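Local coordinates for protein transcription factor GAMBIF1 (PDB 1BVO) that binds DNA through this chain, its N-terminal Rel homology specificity domain, and probably acts as a sequence-specific transcription activator in insect immunity, at residues G75-K80 against C84-N89; V54-V59 against Y95-L100. All coordinates share one frame; numbering follows the deposited sequence.

Interaction 1: residues G75-K80 against C84-N89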
ATOM      1  N   GLY C  75      -8.386  21.766   2.854  1.00 56.21           N
ATOM      2  CA  GLY C  75      -8.019  23.155   2.642  1.00 68.04           C
ATOM      3  C   GLY C  75      -8.090  23.932   3.943  1.00 73.41           C
ATOM      4  O   GLY C  75      -9.026  23.749   4.732  1.00 74.89           O
ATOM      5  N   LYS C  76      -7.117  24.812   4.154  1.00 78.64           N
ATOM      6  CA  LYS C  76      -7.043  25.628   5.366  1.00 81.95           C
ATOM      7  C   LYS C  76      -8.411  26.227   5.642  1.00 82.66           C
ATOM      8  O   LYS C  76      -8.804  26.367   6.801  1.00 85.06           O
ATOM      9  CB  LYS C  76      -6.027  26.767   5.173  1.00 82.40           C
ATOM     10  CG  LYS C  76      -5.120  27.076   6.354  1.00 85.03           C
ATOM     11  CD  LYS C  76      -3.650  26.849   5.980  1.00 94.04           C
ATOM     12  CE  LYS C  76      -3.204  27.781   4.844  1.00 97.23           C
ATOM     13  NZ  LYS C  76      -2.504  27.083   3.689  1.00100.00           N
ATOM     14  N   GLU C  77      -9.172  26.486   4.580  1.00 80.95           N
ATOM     15  CA  GLU C  77     -10.477  27.106   4.745  1.00 82.78           C
ATOM     16  C   GLU C  77     -11.768  26.288   4.498  1.00 81.23           C
ATOM     17  O   GLU C  77     -12.111  25.941   3.353  1.00 79.79           O
ATOM     18  CB  GLU C  77     -10.481  28.432   3.959  1.00 88.25           C
ATOM     19  CG  GLU C  77     -11.646  29.394   4.235  1.00 93.45           C
ATOM     20  CD  GLU C  77     -11.825  29.770   5.703  1.00 96.09           C
ATOM     21  OE1 GLU C  77     -10.889  30.314   6.337  1.00 93.27           O
ATOM     22  OE2 GLU C  77     -12.947  29.557   6.215  1.00 94.11           O
ATOM     23  N   GLY C  78     -12.428  25.950   5.616  1.00 75.67           N
ATOM     24  CA  GLY C  78     -13.719  25.252   5.628  1.00 64.50           C
ATOM     25  C   GLY C  78     -13.910  23.768   5.368  1.00 60.73           C
ATOM     26  O   GLY C  78     -15.030  23.253   5.448  1.00 51.60           O
ATOM     27  N   CYS C  79     -12.818  23.057   5.130  1.00 62.65           N
ATOM     28  CA  CYS C  79     -12.818  21.640   4.814  1.00 60.15           C
ATOM     29  C   CYS C  79     -12.879  20.698   6.004  1.00 58.93           C
ATOM     30  O   CYS C  79     -11.959  20.638   6.822  1.00 61.09           O
ATOM     31  CB  CYS C  79     -11.603  21.325   3.943  1.00 58.89           C
ATOM     32  SG  CYS C  79     -11.715  22.032   2.282  1.00 54.78           S
ATOM     33  N   LYS C  80     -13.961  19.933   6.071  1.00 59.40           N
ATOM     34  CA  LYS C  80     -14.201  18.955   7.126  1.00 61.50           C
ATOM     35  C   LYS C  80     -14.867  17.728   6.494  1.00 61.82           C
ATOM     36  O   LYS C  80     -15.841  17.847   5.744  1.00 54.96           O
ATOM     37  CB  LYS C  80     -15.105  19.558   8.214  1.00 67.23           C
ATOM     38  CG  LYS C  80     -15.669  18.531   9.218  1.00 81.02           C
ATOM     39  CD  LYS C  80     -16.455  19.157  10.382  1.00 93.58           C
ATOM     40  CE  LYS C  80     -15.535  19.508  11.570  1.00100.00           C
ATOM     41  NZ  LYS C  80     -16.207  19.295  12.903  1.00100.00           N
ATOM     42  N   CYS C  84     -16.066  20.574   1.887  1.00 53.20           N
ATOM     43  CA  CYS C  84     -15.600  21.873   2.256  1.00 53.30           C
ATOM     44  C   CYS C  84     -16.719  22.893   2.149  1.00 50.87           C
ATOM     45  O   CYS C  84     -17.227  23.153   1.068  1.00 52.85           O
ATOM     46  CB  CYS C  84     -14.424  22.187   1.349  1.00 41.82           C
ATOM     47  SG  CYS C  84     -13.803  23.794   1.493  1.00 82.90           S
ATOM     48  N   THR C  85     -17.003  23.540   3.274  1.00 53.15           N
ATOM     49  CA  THR C  85     -18.097  24.496   3.394  1.00 52.24           C
ATOM     50  C   THR C  85     -17.676  25.918   3.795  1.00 53.84           C
ATOM     51  O   THR C  85     -17.108  26.107   4.868  1.00 59.97           O
ATOM     52  CB  THR C  85     -19.068  24.001   4.487  1.00 50.45           C
ATOM     53  OG1 THR C  85     -19.032  22.563   4.534  1.00 53.39           O
ATOM     54  CG2 THR C  85     -20.489  24.472   4.224  1.00 42.88           C
ATOM     55  N   VAL C  86     -17.990  26.923   2.975  1.00 54.82           N
ATOM     56  CA  VAL C  86     -17.653  28.311   3.309  1.00 50.00           C
ATOM     57  C   VAL C  86     -18.810  29.278   3.022  1.00 54.36           C
ATOM     58  O   VAL C  86     -19.628  29.031   2.135  1.00 50.56           O
ATOM     59  CB  VAL C  86     -16.390  28.828   2.558  1.00 40.48           C
ATOM     60  CG1 VAL C  86     -15.169  28.027   2.952  1.00 41.25           C
ATOM     61  CG2 VAL C  86     -16.602  28.810   1.057  1.00 40.38           C
ATOM     62  N   GLU C  87     -18.869  30.373   3.780  1.00 59.65           N
ATOM     63  CA  GLU C  87     -19.903  31.390   3.591  1.00 59.97           C
ATOM     64  C   GLU C  87     -19.441  32.454   2.596  1.00 58.60           C
ATOM     65  O   GLU C  87     -18.313  32.961   2.682  1.00 57.59           O
ATOM     66  CB  GLU C  87     -20.300  32.044   4.918  1.00 60.56           C
ATOM     67  CG  GLU C  87     -21.411  33.077   4.749  1.00 57.65           C
ATOM     68  CD  GLU C  87     -22.017  33.570   6.066  1.00 59.56           C
ATOM     69  OE1 GLU C  87     -21.560  33.172   7.162  1.00 57.27           O
ATOM     70  OE2 GLU C  87     -22.979  34.358   5.990  1.00 47.16           O
ATOM     71  N   ILE C  88     -20.323  32.761   1.648  1.00 59.93           N
ATOM     72  CA  ILE C  88     -20.093  33.733   0.574  1.00 58.23           C
ATOM     73  C   ILE C  88     -20.254  35.192   1.019  1.00 60.44           C
ATOM     74  O   ILE C  88     -21.101  35.508   1.861  1.00 62.07           O
ATOM     75  CB  ILE C  88     -21.090  33.487  -0.623  1.00 47.44           C
ATOM     76  CG1 ILE C  88     -20.954  32.067  -1.183  1.00 40.34           C
ATOM     77  CG2 ILE C  88     -20.845  34.458  -1.743  1.00 49.91           C
ATOM     78  CD1 ILE C  88     -21.595  31.903  -2.572  1.00 35.80           C
ATOM     79  N   ASN C  89     -19.427  36.072   0.454  1.00 60.63           N
ATOM     80  CA  ASN C  89     -19.493  37.508   0.724  1.00 56.85           C
ATOM     81  C   ASN C  89     -20.935  37.918   0.436  1.00 52.32           C
ATOM     82  O   ASN C  89     -21.390  37.823  -0.701  1.00 48.28           O
ATOM     83  CB  ASN C  89     -18.530  38.255  -0.211  1.00 62.88           C
ATOM     84  CG  ASN C  89     -18.541  39.762   0.004  1.00 67.12           C
ATOM     85  OD1 ASN C  89     -19.560  40.427  -0.183  1.00 58.90           O
ATOM     86  ND2 ASN C  89     -17.400  40.307   0.385  1.00 72.31           N
TER
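Cys79 and Cys84 face each other as an antiparallel, non-hydrogen-bonded pair, with their CA atoms 3.8 Å apart. One step further along, the backbone closes with a hydrogen bond. Thr85 N donates to Gly78 O at 2.9 Å. The same oxygen also receives a CA-H...O contact from Cys84 CA at 3.5 Å. Before Cys79 the chain leaves strand geometry. Gly78 has a positive phi of 77°, a value that suits glycine at this turn, and the residues from Gly75 form a loop.

The two cysteine side chains project to the same face of the sheet. Cys84 SG lies anti to its own backbone N (chi1 173°), while Cys79 SG lies beside its backbone N, and the two sulfurs turn toward each other. A disulfide between these residues has been seen in this protein. Here SG of Cys79 and SG of Cys84 are 2.8 Å apart, longer than a normal S-S bond, so its exact geometry is doubtful in this model.

Val86 extends the contact toward the loop. Its CG1 meets the backbone oxygen of Glu77 first, at 3.7 Å from Glu77 O, and the methylene carbon Glu77 CG second, at 4.0 Å. CG is the only part of the Glu77 side chain involved, and the two side chains cross at a slant. Val86 CG1 also lies near Gly78 CA, at 4.1 Å. In the same chain, Cys84 packs on Leu100 and Val86 on Phe97. On its other edge, strand 83-87 is hydrogen-bonded to strand 52-59. The result is a cross-strand disulfide site at a non-hydrogen-bonded position of a beta hairpin, at the edge of a sheet in the immunoglobulin-like Rel homology domain.

Interaction 2: residues V54-V59 against Y95-L100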
ATOM      1  N   VAL C  54     -21.674  27.924   0.696  1.00 41.97           N
ATOM      2  CA  VAL C  54     -21.411  27.058  -0.427  1.00 39.19           C
ATOM      3  C   VAL C  54     -20.697  25.816   0.061  1.00 42.84           C
ATOM      4  O   VAL C  54     -19.840  25.863   0.939  1.00 43.17           O
ATOM      5  CB  VAL C  54     -20.565  27.764  -1.501  1.00 38.39           C
ATOM      6  CG1 VAL C  54     -19.110  27.880  -1.058  1.00 42.42           C
ATOM      7  CG2 VAL C  54     -20.664  27.029  -2.830  1.00 44.44           C
ATOM      8  N   VAL C  55     -21.144  24.688  -0.463  1.00 48.38           N
ATOM      9  CA  VAL C  55     -20.571  23.396  -0.148  1.00 43.38           C
ATOM     10  C   VAL C  55     -19.893  22.904  -1.403  1.00 44.45           C
ATOM     11  O   VAL C  55     -20.506  22.822  -2.478  1.00 43.81           O
ATOM     12  CB  VAL C  55     -21.646  22.370   0.220  1.00 48.00           C
ATOM     13  CG1 VAL C  55     -21.019  20.992   0.423  1.00 45.09           C
ATOM     14  CG2 VAL C  55     -22.375  22.809   1.469  1.00 40.23           C
ATOM     15  N   VAL C  56     -18.622  22.581  -1.279  1.00 41.81           N
ATOM     16  CA  VAL C  56     -17.868  22.091  -2.400  1.00 44.35           C
ATOM     17  C   VAL C  56     -17.450  20.672  -2.055  1.00 48.67           C
ATOM     18  O   VAL C  56     -17.087  20.381  -0.912  1.00 44.88           O
ATOM     19  CB  VAL C  56     -16.618  22.946  -2.655  1.00 42.97           C
ATOM     20  CG1 VAL C  56     -15.933  22.498  -3.938  1.00 40.19           C
ATOM     21  CG2 VAL C  56     -16.992  24.409  -2.721  1.00 44.31           C
ATOM     22  N   SER C  57     -17.619  19.772  -3.017  1.00 52.22           N
ATOM     23  CA  SER C  57     -17.215  18.384  -2.839  1.00 48.02           C
ATOM     24  C   SER C  57     -16.914  17.816  -4.214  1.00 47.53           C
ATOM     25  O   SER C  57     -17.247  18.426  -5.234  1.00 50.66           O
ATOM     26  CB  SER C  57     -18.288  17.552  -2.126  1.00 40.70           C
ATOM     27  OG  SER C  57     -19.436  17.347  -2.925  1.00 39.39           O
ATOM     28  N   CYS C  58     -16.219  16.692  -4.231  1.00 46.21           N
ATOM     29  CA  CYS C  58     -15.847  16.023  -5.460  1.00 46.30           C
ATOM     30  C   CYS C  58     -16.947  15.112  -5.967  1.00 45.18           C
ATOM     31  O   CYS C  58     -17.476  14.278  -5.218  1.00 46.92           O
ATOM     32  CB  CYS C  58     -14.620  15.158  -5.231  1.00 49.28           C
ATOM     33  SG  CYS C  58     -13.087  16.041  -5.026  1.00 51.21           S
ATOM     34  N   VAL C  59     -17.278  15.246  -7.239  1.00 37.89           N
ATOM     35  CA  VAL C  59     -18.267  14.387  -7.841  1.00 37.21           C
ATOM     36  C   VAL C  59     -17.500  13.775  -9.011  1.00 44.45           C
ATOM     37  O   VAL C  59     -16.376  14.193  -9.314  1.00 49.32           O
ATOM     38  CB  VAL C  59     -19.486  15.170  -8.305  1.00 31.76           C
ATOM     39  CG1 VAL C  59     -20.066  15.957  -7.152  1.00 25.50           C
ATOM     40  CG2 VAL C  59     -19.127  16.070  -9.463  1.00 25.94           C
ATOM     41  N   TYR C  95     -16.919  34.143  -4.302  1.00 48.56           N
ATOM     42  CA  TYR C  95     -15.964  33.511  -3.433  1.00 46.68           C
ATOM     43  C   TYR C  95     -14.929  32.974  -4.360  1.00 47.18           C
ATOM     44  O   TYR C  95     -15.236  32.543  -5.470  1.00 49.73           O
ATOM     45  CB  TYR C  95     -16.578  32.384  -2.601  1.00 37.24           C
ATOM     46  CG  TYR C  95     -15.716  31.972  -1.446  1.00 43.09           C
ATOM     47  CD1 TYR C  95     -14.621  31.133  -1.636  1.00 45.15           C
ATOM     48  CD2 TYR C  95     -15.971  32.440  -0.154  1.00 41.85           C
ATOM     49  CE1 TYR C  95     -13.799  30.770  -0.580  1.00 48.17           C
ATOM     50  CE2 TYR C  95     -15.163  32.088   0.912  1.00 44.67           C
ATOM     51  CZ  TYR C  95     -14.075  31.250   0.692  1.00 50.04           C
ATOM     52  OH  TYR C  95     -13.255  30.877   1.728  1.00 50.96           O
ATOM     53  N   THR C  96     -13.699  33.006  -3.896  1.00 45.91           N
ATOM     54  CA  THR C  96     -12.588  32.547  -4.676  1.00 48.44           C
ATOM     55  C   THR C  96     -11.905  31.521  -3.783  1.00 52.57           C
ATOM     56  O   THR C  96     -11.614  31.801  -2.610  1.00 56.24           O
ATOM     57  CB  THR C  96     -11.741  33.780  -5.021  1.00 47.68           C
ATOM     58  OG1 THR C  96     -12.511  34.629  -5.893  1.00 45.05           O
ATOM     59  CG2 THR C  96     -10.448  33.410  -5.696  1.00 35.85           C
ATOM     60  N   PHE C  97     -11.801  30.291  -4.289  1.00 49.04           N
ATOM     61  CA  PHE C  97     -11.192  29.208  -3.537  1.00 49.97           C
ATOM     62  C   PHE C  97      -9.698  29.246  -3.745  1.00 52.87           C
ATOM     63  O   PHE C  97      -9.191  28.737  -4.741  1.00 62.57           O
ATOM     64  CB  PHE C  97     -11.782  27.871  -3.963  1.00 41.00           C
ATOM     65  CG  PHE C  97     -13.253  27.782  -3.731  1.00 40.58           C
ATOM     66  CD1 PHE C  97     -14.156  28.222  -4.692  1.00 32.49           C
ATOM     67  CD2 PHE C  97     -13.731  27.344  -2.505  1.00 42.45           C
ATOM     68  CE1 PHE C  97     -15.522  28.222  -4.434  1.00 37.73           C
ATOM     69  CE2 PHE C  97     -15.096  27.336  -2.235  1.00 45.76           C
ATOM     70  CZ  PHE C  97     -15.991  27.781  -3.199  1.00 39.60           C
ATOM     71  N   ASN C  98      -8.990  29.854  -2.804  1.00 56.77           N
ATOM     72  CA  ASN C  98      -7.551  29.969  -2.922  1.00 60.34           C
ATOM     73  C   ASN C  98      -6.801  28.831  -2.231  1.00 57.51           C
ATOM     74  O   ASN C  98      -5.607  28.642  -2.473  1.00 52.47           O
ATOM     75  CB  ASN C  98      -7.089  31.319  -2.399  1.00 71.44           C
ATOM     76  CG  ASN C  98      -7.635  31.601  -1.041  1.00 81.81           C
ATOM     77  OD1 ASN C  98      -7.001  31.291  -0.038  1.00 89.14           O
ATOM     78  ND2 ASN C  98      -8.875  32.068  -0.993  1.00 84.30           N
ATOM     79  N   ASN C  99      -7.486  28.096  -1.354  1.00 57.88           N
ATOM     80  CA  ASN C  99      -6.869  26.942  -0.689  1.00 63.53           C
ATOM     81  C   ASN C  99      -7.864  25.788  -0.738  1.00 61.33           C
ATOM     82  O   ASN C  99      -8.690  25.622   0.164  1.00 68.67           O
ATOM     83  CB  ASN C  99      -6.429  27.245   0.756  1.00 67.61           C
ATOM     84  CG  ASN C  99      -5.335  26.268   1.264  1.00 68.82           C
ATOM     85  OD1 ASN C  99      -5.173  26.076   2.472  1.00 65.70           O
ATOM     86  ND2 ASN C  99      -4.569  25.692   0.354  1.00 70.27           N
ATOM     87  N   LEU C 100      -7.857  25.096  -1.876  1.00 59.81           N
ATOM     88  CA  LEU C 100      -8.719  23.947  -2.147  1.00 53.17           C
ATOM     89  C   LEU C 100      -7.803  22.872  -2.736  1.00 52.44           C
ATOM     90  O   LEU C 100      -7.258  23.033  -3.843  1.00 51.77           O
ATOM     91  CB  LEU C 100      -9.807  24.318  -3.169  1.00 41.77           C
ATOM     92  CG  LEU C 100     -11.165  23.591  -3.172  1.00 37.18           C
ATOM     93  CD1 LEU C 100     -11.871  23.807  -1.849  1.00 33.36           C
ATOM     94  CD2 LEU C 100     -11.996  24.137  -4.313  1.00 43.46           C
TER
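Val54, Val56, Phe97 and Leu100 make a buried, wholly apolar contact between strand 52-59 and the chain that leaves strand 94-96. The backbones stay well apart: the CA atoms of Val54 and Tyr95 are 9.0 Å from each other. Side chains alone make the contact.

Phe97 is the central group. Its CG is anti to the carbonyl carbon (chi1 -61°), which sends the ring towards the strand. Val56 CG2 meets the outer end of the ring, 3.5 Å from Phe97 CE2 and 3.5 Å from Phe97 CZ. It arrives at an oblique angle, and the two side chains run past each other in opposite directions. Val54 and Phe97 come from opposite directions. Val54 CG1 lies near the ring plane, at the edge, 3.8 Å from Phe97 CZ. Here chi1 of 75° places Val54 CG1 between the backbone N and the carbonyl carbon.

This is core packing of the immunoglobulin-like beta sandwich of the Rel homology domain. Strand 52-59 belongs to one sheet and strand 94-96 to the other. Phe147, from strand 142-152 beside strand 52-59, meets the Phe97 ring with the planes at about 45°.

Leu100 adds a looser touch, with its CD2 4.3 Å from Val56 CG1. The two methyl groups of Val56 therefore serve different partners, CG2 the aromatic ring and CG1 the leucine. Tyr95 CD1 lies 3.8 Å above the plane of the Phe97 ring, over its centre, and covers one face. Past Phe97 the chain turns, and Asn98 ND2 makes a weak hydrogen bond to Thr96 O at 3.2 Å. Asn99 is held by hydrogen bonds to Ser27 and to the backbone N of Lys76.

The centres of the two interactions are 7 Å apart. Along the chain, interaction 1 is nested inside the loop that interaction 2 closes: strand 52-59 comes first, then the hairpin of 79-80 and 83-87, then 95-100. Strands 83-87 and 52-59 are neighbours in one sheet, joined by probable hydrogen bonds from Val54 N to Val86 O and from Val56 N to Cys84 O. The Tyr95 ring packs on Val86 and its hydroxyl on Glu77 CG, while its CD1 sits over Phe97. Strand 83-87 thus joins the disulfide hairpin to the core of the sandwich. The nearest atoms of interactions 1 and 2 are about 6 Å and 8 Å from the DNA, so neither touches it directly.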